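Local coordinates for protein phosphoserine aminotransferase (Bacillus circulans, PDB 2C0R) that catalyses the reversible, pyridoxal 5'-phosphate-dependent transamination that interconverts 3-phosphohydroxypyruvate and phosphoserine in serine biosynthesis, at residues Ala95-Thr100 / Ser105-Glu110. The protein carries 1 engineered substitution. Numbering follows the deposited sequence.
Sequences ANYVMT and SKALKE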
ATOM      1  N   ALA A  95      20.081  18.310   5.791  1.00 19.16           N
ATOM      2  CA  ALA A  95      19.570  17.002   6.209  1.00 18.21           C
ATOM      3  C   ALA A  95      20.824  16.169   6.473  1.00 19.67           C
ATOM      4  O   ALA A  95      21.569  15.884   5.523  1.00 18.42           O
ATOM      5  CB  ALA A  95      18.699  16.407   5.145  1.00 19.36           C
ATOM      6  N   ASN A  96      21.011  15.857   7.756  1.00 18.15           N
ATOM      7  CA  ASN A  96      22.184  15.120   8.187  1.00 18.66           C
ATOM      8  C   ASN A  96      21.929  13.621   8.229  1.00 16.03           C
ATOM      9  O   ASN A  96      20.907  13.183   8.801  1.00 17.99           O
ATOM     10  CB  ASN A  96      22.630  15.581   9.579  1.00 19.11           C
ATOM     11  CG  ASN A  96      23.241  16.993   9.464  1.00 22.11           C
ATOM     12  OD1 ASN A  96      22.718  17.823   8.734  1.00 24.19           O
ATOM     13  ND2 ASN A  96      24.320  17.222  10.161  1.00 24.45           N
ATOM     14  N   TYR A  97      22.873  12.868   7.649  1.00 14.63           N
ATOM     15  CA  TYR A  97      22.770  11.405   7.508  1.00 15.65           C
ATOM     16  C   TYR A  97      23.964  10.678   8.119  1.00 13.16           C
ATOM     17  O   TYR A  97      25.092  11.154   7.984  1.00 15.63           O
ATOM     18  CB  TYR A  97      22.616  11.027   6.004  1.00 17.48           C
ATOM     19  CG  TYR A  97      21.154  11.313   5.620  1.00 15.37           C
ATOM     20  CD1 TYR A  97      20.752  12.608   5.330  1.00 15.33           C
ATOM     21  CD2 TYR A  97      20.227  10.285   5.573  1.00 13.27           C
ATOM     22  CE1 TYR A  97      19.464  12.908   4.975  1.00 13.34           C
ATOM     23  CE2 TYR A  97      18.907  10.597   5.235  1.00 11.94           C
ATOM     24  CZ  TYR A  97      18.543  11.889   4.936  1.00 13.72           C
ATOM     25  OH  TYR A  97      17.237  12.218   4.628  1.00 14.93           O
ATOM     26  N   VAL A  98      23.695   9.564   8.807  1.00 15.98           N
ATOM     27  CA  VAL A  98      24.766   8.629   9.176  1.00 13.29           C
ATOM     28  C   VAL A  98      24.845   7.565   8.092  1.00 13.28           C
ATOM     29  O   VAL A  98      23.811   6.900   7.884  1.00 13.56           O
ATOM     30  CB  VAL A  98      24.454   8.019  10.536  1.00 13.15           C
ATOM     31  CG1 VAL A  98      25.590   7.034  10.945  1.00 16.16           C
ATOM     32  CG2 VAL A  98      24.201   9.074  11.603  1.00 15.81           C
ATOM     33  N   MET A  99      25.969   7.424   7.411  1.00 14.91           N
ATOM     34  CA  MET A  99      26.090   6.641   6.194  1.00 14.24           C
ATOM     35  C   MET A  99      26.720   5.284   6.525  1.00 14.61           C
ATOM     36  O   MET A  99      27.917   5.143   6.676  1.00 18.49           O
ATOM     37  CB  MET A  99      26.877   7.351   5.091  1.00 13.74           C
ATOM     38  CG  MET A  99      26.347   8.742   4.798  1.00 15.54           C
ATOM     39  SD  MET A  99      24.585   8.743   4.303  1.00 16.84           S
ATOM     40  CE  MET A  99      24.712   7.718   2.827  1.00 16.25           C
ATOM     41  N   THR A 100      25.835   4.287   6.646  1.00 14.92           N
ATOM     42  CA  THR A 100      26.210   2.962   7.151  1.00 14.53           C
ATOM     43  C   THR A 100      26.065   1.889   6.106  1.00 13.04           C
ATOM     44  O   THR A 100      26.247   0.701   6.429  1.00 15.12           O
ATOM     45  CB  THR A 100      25.343   2.585   8.395  1.00 14.62           C
ATOM     46  OG1 THR A 100      23.979   2.955   8.090  1.00 13.37           O
ATOM     47  CG2 THR A 100      25.793   3.401   9.594  1.00 16.26           C
ATOM     48  N   SER A 105      22.379   4.905   2.136  1.00 13.42           N
ATOM     49  CA  SER A 105      22.681   5.566   0.857  1.00 14.67           C
ATOM     50  C   SER A 105      21.410   5.899   0.091  1.00 14.76           C
ATOM     51  O   SER A 105      21.305   6.955  -0.558  1.00 15.66           O
ATOM     52  CB  SER A 105      23.582   4.720  -0.040  1.00 14.62           C
ATOM     53  OG  SER A 105      24.887   4.638   0.509  1.00 16.16           O
ATOM     54  N   LYS A 106      20.434   4.989   0.123  1.00 12.37           N
ATOM     55  CA  LYS A 106      19.172   5.272  -0.596  1.00 13.73           C
ATOM     56  C   LYS A 106      18.478   6.469   0.042  1.00 13.84           C
ATOM     57  O   LYS A 106      17.874   7.319  -0.601  1.00 15.51           O
ATOM     58  CB  LYS A 106      18.271   4.038  -0.546  1.00 13.72           C
ATOM     59  CG  LYS A 106      18.754   2.942  -1.493  1.00 15.80           C
ATOM     60  CD  LYS A 106      18.250   3.255  -2.888  1.00 19.47           C
ATOM     61  CE  LYS A 106      18.331   2.060  -3.825  1.00 25.53           C
ATOM     62  NZ  LYS A 106      17.086   1.241  -3.768  1.00 47.65           N
ATOM     63  N   ALA A 107      18.566   6.536   1.373  1.00 12.82           N
ATOM     64  CA  ALA A 107      17.899   7.632   2.098  1.00 13.60           C
ATOM     65  C   ALA A 107      18.566   8.935   1.736  1.00 14.24           C
ATOM     66  O   ALA A 107      17.863   9.911   1.470  1.00 15.81           O
ATOM     67  CB  ALA A 107      17.915   7.395   3.606  1.00 13.48           C
ATOM     68  N   LEU A 108      19.904   8.993   1.747  1.00 14.85           N
ATOM     69  CA  LEU A 108      20.579  10.256   1.441  1.00 15.28           C
ATOM     70  C   LEU A 108      20.244  10.681   0.034  1.00 16.02           C
ATOM     71  O   LEU A 108      20.048  11.887  -0.211  1.00 19.04           O
ATOM     72  CB  LEU A 108      22.100  10.043   1.597  1.00 15.28           C
ATOM     73  CG  LEU A 108      22.955  11.269   1.271  1.00 17.55           C
ATOM     74  CD1 LEU A 108      22.658  12.431   2.223  1.00 21.10           C
ATOM     75  CD2 LEU A 108      24.432  10.869   1.293  1.00 20.68           C
ATOM     76  N   LYS A 109      20.187   9.756  -0.909  1.00 17.21           N
ATOM     77  CA  LYS A 109      19.877  10.059  -2.290  1.00 17.36           C
ATOM     78  C   LYS A 109      18.590  10.889  -2.403  1.00 16.92           C
ATOM     79  O   LYS A 109      18.548  11.899  -3.110  1.00 18.16           O
ATOM     80  CB  LYS A 109      19.771   8.744  -3.080  1.00 18.40           C
ATOM     81  CG  LYS A 109      19.020   8.989  -4.426  1.00 20.65           C
ATOM     82  CD  LYS A 109      19.045   7.637  -5.158  1.00 29.41           C
ATOM     83  CE  LYS A 109      18.841   7.871  -6.637  1.00 36.13           C
ATOM     84  NZ  LYS A 109      18.474   6.598  -7.315  1.00 48.54           N
ATOM     85  N   GLU A 110      17.535  10.483  -1.695  1.00 16.12           N
ATOM     86  CA  GLU A 110      16.301  11.244  -1.838  1.00 15.32           C
ATOM     87  C   GLU A 110      16.455  12.618  -1.213  1.00 15.68           C
ATOM     88  O   GLU A 110      15.941  13.609  -1.746  1.00 17.20           O
ATOM     89  CB  GLU A 110      15.094  10.509  -1.217  1.00 17.28           C
ATOM     90  CG  GLU A 110      14.834   9.194  -1.920  1.00 18.35           C
ATOM     91  CD  GLU A 110      14.646   9.417  -3.405  1.00 17.81           C
ATOM     92  OE1 GLU A 110      13.767  10.221  -3.740  1.00 19.14           O
ATOM     93  OE2 GLU A 110      15.380   8.765  -4.160  1.00 18.38           O
TER
HETATM   94  O   HOH W   1      15.901  10.483   3.343  1.00 14.78           O
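The ring of Y97 lies flat against the helix that follows its strand, with CA of L108 standing over the centre of one face, 4.1 Å above it and only 10° off the ring normal. This CH-pi contact uses the backbone itself as the bump, so a broad aromatic plate suits the place. A107, one residue back on the helix, sets its methyl CB obliquely against CE2 of Y97 at 3.7 Å; a small side chain lets the helix come this close. L108 then fills the hollow between Y97 and M99 with its forked end. With CG anti to the backbone N (chi1 178°), the fork is carried out to the strand, where CD1 packs on CD1 of Y97 at 3.6 Å and CD2 meets CE of M99 at 3.5 Å. The CB of M99 does not aim at the helix, but bends at chi2 and chi3 bring CE round to it, 3.6 Å from CA of S105. An unbranched, flexible thioether can curl back against L108 and S105 in this way. S105 OG is hydrogen-bonded to the carbonyl of G101, four residues earlier and just before the helix.

The far end of the ring is polar. Y97 OH donates to a water at 2.5 Å, which in turn donates to A107 O, and the same hydroxyl is hydrogen-bonded to Y145 OH on the neighbouring strand. A leucine in place of Y97 would probably open a gap beneath L108 CA and leave both the water and Y145 without their phenolic partner.

Strand 95-99 and helix 105-110 run nearly antiparallel, at 159°, their short axes 8.7 Å apart. They belong to the first half of a beta-alpha-beta crossover, 94-99, 102-114 and 117-122, in the large sheet of the fold type I PLP-dependent enzymes, its helix passing close to the cofactor pocket.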